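Local coordinates for protein diffuse adherence adhesin (Escherichia coli, PDB 4MEE) that attaches bacteria to mammalian cells and promotes autoaggregation and biofilm formation, this C-terminal part being the beta-barrel transport unit of the autotransporter, at residues M166-R171 / G280-T285; D231-I236 / G266-W271; T312-G317 / H341-W346. All blocks are in the same frame, centred on the assembly; numbering follows the deposited sequence.

Interaction 1: M166-R171 / G280-T285; sequences MDLNER and GLFAET
Glu-284 and the loop residues Leu-168 and Asn-169 make the main contact, and the glutamate can be followed outward from the strand. Glu-284 CB meets the methyl CD1 of Leu-168 at 3.9 Å. CG stands beside the backbone N (chi1 -73°), and the chain then runs extended (chi2 -165°), which carries the carboxylate from strand 280-285 to the loop backbone. There Glu-284 OE1 lies 3.8 Å from Leu-168 CA, and Glu-284 OE2 accepts the backbone N-H of Asn-169, 3.3 Å from its N. The N-H...O angle of 153° is fairly straight, but the donor stands above the carboxylate plane. Asn-169 is the third residue of a type II beta turn, Asp-167 to Glu-170, so the bond holds the turn by its backbone. Beside it, Leu-168 CG meets the edge of the Phe-282 ring, 4.2 Å from CE2.

Asp-167, on the same turn, directs its carboxylate elsewhere, to a salt bridge with Lys-373. The loop follows helix 149-162 and runs inside the barrel, where Asp-167 and Leu-168 also touch Gln-343 of strand 333-355, while strand 280-298 is hydrogen-bonded between strands 255-272 and 303-327.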
loop_
_atom_site.group_PDB
_atom_site.type_symbol
_atom_site.label_atom_id
_atom_site.label_comp_id
_atom_site.label_asym_id
_atom_site.label_seq_id
_atom_site.Cartn_x
_atom_site.Cartn_y
_atom_site.Cartn_z
ATOM N N MET A 166 -0.480 -3.218 -3.573
ATOM C CA MET A 166 0.381 -4.375 -3.468
ATOM C C MET A 166 1.747 -4.043 -4.037
ATOM O O MET A 166 1.871 -3.708 -5.206
ATOM C CB MET A 166 -0.215 -5.546 -4.224
ATOM C CG MET A 166 0.113 -6.894 -3.608
ATOM S SD MET A 166 -0.285 -8.272 -4.698
ATOM C CE MET A 166 0.041 -7.525 -6.293
ATOM N N ASP A 167 2.780 -4.154 -3.214
ATOM C CA ASP A 167 4.119 -3.802 -3.644
ATOM C C ASP A 167 4.705 -4.884 -4.499
ATOM O O ASP A 167 4.174 -5.979 -4.570
ATOM C CB ASP A 167 5.012 -3.583 -2.439
ATOM C CG ASP A 167 4.966 -2.160 -1.939
ATOM O OD1 ASP A 167 4.669 -1.252 -2.743
ATOM O OD2 ASP A 167 5.233 -1.943 -0.741
ATOM N N LEU A 168 5.811 -4.563 -5.143
ATOM C CA LEU A 168 6.502 -5.501 -5.977
ATOM C C LEU A 168 7.055 -6.550 -5.068
ATOM O O LEU A 168 7.247 -6.296 -3.885
ATOM C CB LEU A 168 7.665 -4.802 -6.640
ATOM C CG LEU A 168 7.629 -4.569 -8.142
ATOM C CD1 LEU A 168 6.221 -4.274 -8.604
ATOM C CD2 LEU A 168 8.512 -3.379 -8.429
ATOM N N ASN A 169 7.270 -7.730 -5.631
ATOM C CA ASN A 169 7.982 -8.821 -4.993
ATOM C C ASN A 169 7.105 -9.550 -4.007
ATOM O O ASN A 169 7.490 -10.559 -3.451
ATOM C CB ASN A 169 9.273 -8.349 -4.322
ATOM C CG ASN A 169 10.396 -8.119 -5.315
ATOM O OD1 ASN A 169 10.735 -8.998 -6.105
ATOM N ND2 ASN A 169 10.984 -6.934 -5.273
ATOM N N GLU A 170 5.904 -9.050 -3.790
ATOM C CA GLU A 170 5.010 -9.745 -2.912
ATOM C C GLU A 170 4.486 -10.982 -3.598
ATOM O O GLU A 170 4.429 -12.046 -3.010
ATOM C CB GLU A 170 3.870 -8.843 -2.498
ATOM C CG GLU A 170 3.993 -8.367 -1.074
ATOM C CD GLU A 170 3.849 -9.503 -0.086
ATOM O OE1 GLU A 170 4.185 -10.652 -0.435
ATOM O OE2 GLU A 170 3.396 -9.245 1.046
ATOM N N ARG A 171 4.139 -10.843 -4.866
ATOM C CA ARG A 171 3.554 -11.938 -5.604
ATOM C C ARG A 171 4.588 -12.857 -6.197
ATOM O O ARG A 171 4.796 -12.855 -7.403
ATOM C CB ARG A 171 2.704 -11.393 -6.738
ATOM C CG ARG A 171 1.233 -11.296 -6.424
ATOM C CD ARG A 171 0.842 -12.312 -5.389
ATOM N NE ARG A 171 0.733 -11.690 -4.085
ATOM C CZ ARG A 171 1.025 -12.319 -2.961
ATOM N NH1 ARG A 171 1.445 -13.571 -3.017
ATOM N NH2 ARG A 171 0.908 -11.703 -1.794
ATOM N N GLY A 280 18.011 -11.618 -14.075
ATOM C CA GLY A 280 17.289 -11.139 -15.245
ATOM C C GLY A 280 16.172 -10.156 -14.957
ATOM O O GLY A 280 15.858 -9.877 -13.804
ATOM N N LEU A 281 15.562 -9.637 -16.019
ATOM C CA LEU A 281 14.490 -8.649 -15.915
ATOM C C LEU A 281 13.189 -9.226 -15.399
ATOM O O LEU A 281 12.914 -10.396 -15.590
ATOM C CB LEU A 281 14.211 -8.029 -17.272
ATOM C CG LEU A 281 15.333 -7.196 -17.877
ATOM C CD1 LEU A 281 14.957 -6.741 -19.275
ATOM C CD2 LEU A 281 15.665 -6.014 -16.986
ATOM N N PHE A 282 12.380 -8.401 -14.753
ATOM C CA PHE A 282 11.083 -8.862 -14.302
ATOM C C PHE A 282 10.095 -7.710 -14.328
ATOM O O PHE A 282 10.505 -6.575 -14.409
ATOM C CB PHE A 282 11.187 -9.559 -12.940
ATOM C CG PHE A 282 11.113 -8.658 -11.780
ATOM C CD1 PHE A 282 12.248 -8.222 -11.164
ATOM C CD2 PHE A 282 9.901 -8.301 -11.277
ATOM C CE1 PHE A 282 12.169 -7.406 -10.085
ATOM C CE2 PHE A 282 9.811 -7.479 -10.205
ATOM C CZ PHE A 282 10.950 -7.033 -9.599
ATOM N N ALA A 283 8.805 -8.014 -14.334
ATOM C CA ALA A 283 7.772 -6.995 -14.355
ATOM C C ALA A 283 6.558 -7.538 -13.670
ATOM O O ALA A 283 6.337 -8.720 -13.678
ATOM C CB ALA A 283 7.420 -6.641 -15.770
ATOM N N GLU A 284 5.772 -6.665 -13.071
ATOM C CA GLU A 284 4.564 -7.087 -12.398
ATOM C C GLU A 284 3.513 -6.065 -12.735
ATOM O O GLU A 284 3.853 -4.941 -13.033
ATOM C CB GLU A 284 4.784 -7.114 -10.899
ATOM C CG GLU A 284 5.659 -8.255 -10.431
ATOM C CD GLU A 284 5.566 -8.486 -8.941
ATOM O OE1 GLU A 284 4.660 -7.918 -8.293
ATOM O OE2 GLU A 284 6.405 -9.243 -8.416
ATOM N N THR A 285 2.237 -6.433 -12.708
ATOM C CA THR A 285 1.185 -5.460 -12.953
ATOM C C THR A 285 -0.124 -5.837 -12.341
ATOM O O THR A 285 -0.384 -6.996 -12.130
ATOM C CB THR A 285 0.920 -5.366 -14.433
ATOM O OG1 THR A 285 2.176 -5.228 -15.091
ATOM C CG2 THR A 285 0.078 -4.183 -14.694
#

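Interaction 2: D231-I236 / G266-W271; sequences DFTLGI and GVYGTW
Strands 231-236 and 266-271 run antiparallel, 161° between their directions and 4.7 Å apart at closest approach, with Thr-233/Thr-270 and Gly-235/Tyr-268 as the hydrogen-bonded pairs. The two threonines exchange bonds of equal length: Thr-233 N to Thr-270 O and Thr-270 N to Thr-233 O are both 3.1 Å. At the glycine pair, Gly-235 N reaches Tyr-268 O at 3.3 Å, and the return bond from Tyr-268 N to Gly-235 O is weak.

Phe-232, Leu-234, Ile-236, Val-267 and Trp-271 share one face of the sheet. Here the rings of Phe-232 and Trp-271 leave their strands in the same direction as neighbours, and Trp-271 CD1 sits over the phenyl face, away from the ring centre, 3.4 Å from Phe-232 CE2. The planes meet at 47°, so the pair is oblique. Further along, Ile-236 CG2 approaches Val-267 CG1 at 4.4 Å.

Thr-233, Gly-235, Tyr-268 and Thr-270 belong to the other face. With CG placed between the backbone N and the carbonyl carbon (chi1 61°), the Tyr-268 ring folds back over the neighbouring strand and lies on Gly-235. Gly-235 CA stands over the ring face, 4.0 Å from the centroid of the Tyr-268 ring, a CH-pi contact. The hydroxyl of Tyr-268 is itself hydrogen-bonded to Trp-189 NE1. Next to the ring, Thr-233 CB and Thr-270 CB face each other at 3.9 Å.

Strands 230-249 and 255-272 form a beta hairpin, and this meeting of an aromatic ring with glycine on a neighbouring strand is the mortise-tenon arrangement known from outer membrane beta-barrels, here in the wall of the autotransporter beta-domain.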
loop_
_atom_site.group_PDB
_atom_site.type_symbol
_atom_site.label_atom_id
_atom_site.label_comp_id
_atom_site.label_asym_id
_atom_site.label_seq_id
_atom_site.Cartn_x
_atom_site.Cartn_y
_atom_site.Cartn_z
ATOM N N ASP A 231 8.351 -16.390 -18.638
ATOM C CA ASP A 231 7.337 -17.080 -17.856
ATOM C C ASP A 231 6.326 -16.094 -17.394
ATOM O O ASP A 231 6.670 -15.158 -16.703
ATOM C CB ASP A 231 7.935 -17.661 -16.604
ATOM C CG ASP A 231 9.239 -18.291 -16.854
ATOM O OD1 ASP A 231 9.845 -17.977 -17.889
ATOM O OD2 ASP A 231 9.668 -19.110 -16.028
ATOM N N PHE A 232 5.068 -16.334 -17.713
ATOM C CA PHE A 232 4.015 -15.435 -17.310
ATOM C C PHE A 232 3.096 -16.062 -16.290
ATOM O O PHE A 232 2.927 -17.270 -16.273
ATOM C CB PHE A 232 3.183 -15.080 -18.516
ATOM C CG PHE A 232 3.938 -14.379 -19.568
ATOM C CD1 PHE A 232 4.734 -15.076 -20.440
ATOM C CD2 PHE A 232 3.830 -13.018 -19.698
ATOM C CE1 PHE A 232 5.417 -14.419 -21.426
ATOM C CE2 PHE A 232 4.511 -12.355 -20.680
ATOM C CZ PHE A 232 5.305 -13.055 -21.545
ATOM N N THR A 233 2.487 -15.230 -15.455
ATOM C CA THR A 233 1.444 -15.679 -14.568
ATOM C C THR A 233 0.281 -14.728 -14.596
ATOM O O THR A 233 0.471 -13.536 -14.639
ATOM C CB THR A 233 1.920 -15.669 -13.134
ATOM O OG1 THR A 233 2.607 -16.890 -12.860
ATOM C CG2 THR A 233 0.741 -15.567 -12.244
ATOM N N LEU A 234 -0.933 -15.252 -14.567
ATOM C CA LEU A 234 -2.117 -14.407 -14.488
ATOM C C LEU A 234 -3.002 -14.917 -13.387
ATOM O O LEU A 234 -3.285 -16.088 -13.334
ATOM C CB LEU A 234 -2.866 -14.445 -15.793
ATOM C CG LEU A 234 -2.225 -13.459 -16.751
ATOM C CD1 LEU A 234 -1.694 -14.195 -17.966
ATOM C CD2 LEU A 234 -3.196 -12.353 -17.125
ATOM N N GLY A 235 -3.437 -14.044 -12.496
ATOM C CA GLY A 235 -4.154 -14.500 -11.325
ATOM C C GLY A 235 -5.234 -13.531 -10.961
ATOM O O GLY A 235 -5.470 -12.585 -11.687
ATOM N N ILE A 236 -5.905 -13.776 -9.849
ATOM C CA ILE A 236 -6.898 -12.836 -9.389
ATOM C C ILE A 236 -6.824 -12.627 -7.893
ATOM O O ILE A 236 -6.451 -13.522 -7.153
ATOM C CB ILE A 236 -8.298 -13.250 -9.811
ATOM C CG1 ILE A 236 -8.839 -14.348 -8.931
ATOM C CG2 ILE A 236 -8.267 -13.873 -11.183
ATOM C CD1 ILE A 236 -9.702 -15.245 -9.757
ATOM N N GLY A 266 -9.786 -7.725 -8.300
ATOM C CA GLY A 266 -9.044 -7.397 -9.490
ATOM C C GLY A 266 -8.186 -8.534 -9.950
ATOM O O GLY A 266 -8.308 -9.639 -9.452
ATOM N N VAL A 267 -7.321 -8.246 -10.906
ATOM C CA VAL A 267 -6.462 -9.232 -11.498
ATOM C C VAL A 267 -5.061 -8.694 -11.547
ATOM O O VAL A 267 -4.867 -7.492 -11.666
ATOM C CB VAL A 267 -6.875 -9.443 -12.936
ATOM C CG1 VAL A 267 -8.326 -9.839 -12.969
ATOM C CG2 VAL A 267 -6.679 -8.151 -13.698
ATOM N N TYR A 268 -4.078 -9.582 -11.473
ATOM C CA TYR A 268 -2.678 -9.182 -11.528
ATOM C C TYR A 268 -1.880 -9.986 -12.533
ATOM O O TYR A 268 -2.329 -11.018 -12.989
ATOM C CB TYR A 268 -2.044 -9.303 -10.159
ATOM C CG TYR A 268 -2.052 -10.671 -9.594
ATOM C CD1 TYR A 268 -1.176 -11.631 -10.051
ATOM C CD2 TYR A 268 -2.915 -10.999 -8.580
ATOM C CE1 TYR A 268 -1.169 -12.892 -9.518
ATOM C CE2 TYR A 268 -2.913 -12.251 -8.039
ATOM C CZ TYR A 268 -2.044 -13.194 -8.512
ATOM O OH TYR A 268 -2.054 -14.441 -7.964
ATOM N N GLY A 269 -0.690 -9.503 -12.868
ATOM C CA GLY A 269 0.156 -10.163 -13.852
ATOM C C GLY A 269 1.612 -10.170 -13.437
ATOM O O GLY A 269 2.061 -9.279 -12.735
ATOM N N THR A 270 2.352 -11.181 -13.872
ATOM C CA THR A 270 3.743 -11.311 -13.526
ATOM C C THR A 270 4.571 -11.772 -14.704
ATOM O O THR A 270 4.097 -12.553 -15.498
ATOM C CB THR A 270 3.879 -12.410 -12.505
ATOM O OG1 THR A 270 3.956 -11.823 -11.207
ATOM C CG2 THR A 270 5.112 -13.164 -12.785
ATOM N N TRP A 271 5.816 -11.317 -14.817
ATOM C CA TRP A 271 6.672 -11.765 -15.910
ATOM C C TRP A 271 8.105 -11.901 -15.485
ATOM O O TRP A 271 8.607 -11.006 -14.856
ATOM C CB TRP A 271 6.680 -10.724 -17.003
ATOM C CG TRP A 271 7.591 -11.046 -18.098
ATOM C CD1 TRP A 271 7.422 -12.021 -19.011
ATOM C CD2 TRP A 271 8.800 -10.379 -18.443
ATOM N NE1 TRP A 271 8.446 -12.017 -19.905
ATOM C CE2 TRP A 271 9.309 -11.014 -19.578
ATOM C CE3 TRP A 271 9.499 -9.308 -17.908
ATOM C CZ2 TRP A 271 10.475 -10.624 -20.180
ATOM C CZ3 TRP A 271 10.661 -8.923 -18.503
ATOM C CH2 TRP A 271 11.140 -9.578 -19.632
#

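Interaction 3: T312-G317 / H341-W346; sequences TASAGG and HLQAVW
Ala-313 and Trp-346 open the pairing of strands 312-317 and 341-346, part of the beta hairpin that strands 303-327 and 333-355 form in the wall of the autotransporter barrel. The short segments run antiparallel, 166° between their directions.

Backbone hydrogen bonds come first. Three reciprocal pairs, Ala-313/Trp-346, Ala-315/Ala-344 and Gly-317/Leu-342, supply six bonds. One of them, Trp-346 N to Ala-313 O at 2.7 Å, meets its carbonyl at a C=O...N angle of 170°. Between these pairs lie the non-hydrogen-bonded pairs Ser-314/Val-345 and Gly-316/Gln-343; in the second, Gly-316 CA comes within 4.0 Å of Gln-343 CA.

Packing contacts divide between the two faces. On the face of Ala-313, Ala-315, Leu-342 and Ala-344, the Ala-313 methyl meets the edge of the Trp-346 indole, Ala-313 CB to Trp-346 CE3 3.7 Å, an apolar contact. The indole N-H is engaged outside the pair, by Asn-368 OD1. On the face of Ser-314, Gln-343 and Val-345, the Val-345 methyl CG2 lies against the CB and OG of Ser-314, and beyond the pair Val-345 touches Leu-165 of the segment threading the barrel, which places this face inward.

Side-chain polar contacts belong to that inner face. Gln-343, extended with CG anti to the backbone N (chi1 -175°), brings NE2 to Ser-314 OG in a weak bond and to Met-166 O in another weak one. Ser-314 OG in turn donates to Ala-344 O at 3.2 Å, from above the carbonyl plane, so that Ala-344 O takes two donors: this OG, and Ala-315 N nearly in line with C=O at 2.8 Å.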
loop_
_atom_site.group_PDB
_atom_site.type_symbol
_atom_site.label_atom_id
_atom_site.label_comp_id
_atom_site.label_asym_id
_atom_site.label_seq_id
_atom_site.Cartn_x
_atom_site.Cartn_y
_atom_site.Cartn_z
ATOM N N THR A 312 -7.771 1.404 -9.134
ATOM C CA THR A 312 -6.419 1.571 -8.762
ATOM C C THR A 312 -5.677 0.668 -9.703
ATOM O O THR A 312 -6.141 -0.416 -9.967
ATOM C CB THR A 312 -6.265 1.098 -7.337
ATOM O OG1 THR A 312 -6.315 2.234 -6.475
ATOM C CG2 THR A 312 -4.985 0.447 -7.170
ATOM N N ALA A 313 -4.568 1.131 -10.263
ATOM C CA ALA A 313 -3.808 0.322 -11.204
ATOM C C ALA A 313 -2.325 0.546 -11.047
ATOM O O ALA A 313 -1.908 1.637 -10.759
ATOM C CB ALA A 313 -4.218 0.652 -12.611
ATOM N N SER A 314 -1.521 -0.486 -11.268
ATOM C CA SER A 314 -0.090 -0.368 -11.037
ATOM C C SER A 314 0.745 -1.036 -12.087
ATOM O O SER A 314 0.331 -2.003 -12.678
ATOM C CB SER A 314 0.271 -1.007 -9.719
ATOM O OG SER A 314 1.667 -0.955 -9.544
ATOM N N ALA A 315 1.951 -0.535 -12.275
ATOM C CA ALA A 315 2.871 -1.188 -13.171
ATOM C C ALA A 315 4.293 -0.986 -12.745
ATOM O O ALA A 315 4.704 0.121 -12.481
ATOM C CB ALA A 315 2.695 -0.662 -14.560
ATOM N N GLY A 316 5.069 -2.056 -12.729
ATOM C CA GLY A 316 6.432 -1.957 -12.231
ATOM C C GLY A 316 7.390 -3.021 -12.711
ATOM O O GLY A 316 6.981 -4.049 -13.226
ATOM N N GLY A 317 8.681 -2.772 -12.530
ATOM C CA GLY A 317 9.702 -3.694 -12.988
ATOM C C GLY A 317 11.011 -3.613 -12.235
ATOM O O GLY A 317 11.148 -2.906 -11.263
ATOM N N HIS A 341 14.821 -1.534 -8.684
ATOM C CA HIS A 341 13.460 -1.615 -9.221
ATOM C C HIS A 341 12.728 -0.272 -9.264
ATOM O O HIS A 341 13.086 0.669 -8.553
ATOM C CB HIS A 341 12.634 -2.644 -8.440
ATOM C CG HIS A 341 12.535 -2.355 -6.975
ATOM N ND1 HIS A 341 13.262 -3.046 -6.029
ATOM C CD2 HIS A 341 11.802 -1.443 -6.293
ATOM C CE1 HIS A 341 12.978 -2.575 -4.828
ATOM N NE2 HIS A 341 12.098 -1.599 -4.961
ATOM N N LEU A 342 11.695 -0.209 -10.102
ATOM C CA LEU A 342 10.881 0.990 -10.285
ATOM C C LEU A 342 9.410 0.589 -10.396
ATOM O O LEU A 342 9.078 -0.371 -11.092
ATOM C CB LEU A 342 11.334 1.741 -11.544
ATOM C CG LEU A 342 10.560 2.960 -12.058
ATOM C CD1 LEU A 342 10.772 4.184 -11.178
ATOM C CD2 LEU A 342 10.964 3.262 -13.493
ATOM N N GLN A 343 8.539 1.326 -9.708
ATOM C CA GLN A 343 7.104 1.029 -9.664
ATOM C C GLN A 343 6.269 2.307 -9.744
ATOM O O GLN A 343 6.609 3.313 -9.121
ATOM C CB GLN A 343 6.761 0.256 -8.383
ATOM C CG GLN A 343 5.313 -0.213 -8.286
ATOM C CD GLN A 343 4.924 -0.713 -6.903
ATOM O OE1 GLN A 343 5.647 -0.520 -5.926
ATOM N NE2 GLN A 343 3.771 -1.370 -6.819
ATOM N N ALA A 344 5.180 2.254 -10.511
ATOM C CA ALA A 344 4.237 3.371 -10.625
ATOM C C ALA A 344 2.800 2.910 -10.377
ATOM O O ALA A 344 2.377 1.873 -10.894
ATOM C CB ALA A 344 4.358 4.041 -11.986
ATOM N N VAL A 345 2.062 3.686 -9.584
ATOM C CA VAL A 345 0.671 3.375 -9.243
ATOM C C VAL A 345 -0.255 4.553 -9.569
ATOM O O VAL A 345 0.038 5.696 -9.216
ATOM C CB VAL A 345 0.509 2.997 -7.746
ATOM C CG1 VAL A 345 -0.926 2.587 -7.443
ATOM C CG2 VAL A 345 1.465 1.880 -7.350
ATOM N N TRP A 346 -1.365 4.262 -10.247
ATOM C CA TRP A 346 -2.415 5.251 -10.495
ATOM C C TRP A 346 -3.548 5.087 -9.484
ATOM O O TRP A 346 -4.239 4.068 -9.465
ATOM C CB TRP A 346 -2.945 5.151 -11.934
ATOM C CG TRP A 346 -4.278 5.830 -12.156
ATOM C CD1 TRP A 346 -4.583 7.141 -11.918
ATOM C CD2 TRP A 346 -5.475 5.229 -12.671
ATOM N NE1 TRP A 346 -5.895 7.391 -12.243
ATOM C CE2 TRP A 346 -6.466 6.237 -12.707
ATOM C CE3 TRP A 346 -5.808 3.936 -13.098
ATOM C CZ2 TRP A 346 -7.766 5.995 -13.159
ATOM C CZ3 TRP A 346 -7.099 3.698 -13.552
ATOM C CH2 TRP A 346 -8.063 4.725 -13.579
#

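How the interactions relate
Interactions 2 and 3 each join neighbouring strands of a hairpin in the barrel wall, whereas interaction 1 ties the inner segment 166-171 to that wall. Strand 280-298 connects them: Ala-283 O lies 2.9 Å from Trp-271 N of interaction 2, and Glu-284 N lies 2.9 Å from Gly-316 O of interaction 3, both probable hydrogen bonds. Interactions 2 and 3 do not touch, their nearest atoms being about 7 Å apart. Interaction 2 is a surface contact, with an aromatic pair and aliphatic side chains on one face and the buried Tyr-268 on the other. Interactions 1 and 3 are partly buried: a carboxylate holds a turn in interaction 1, and serine, glutamine and valine side chains line the inner face in interaction 3.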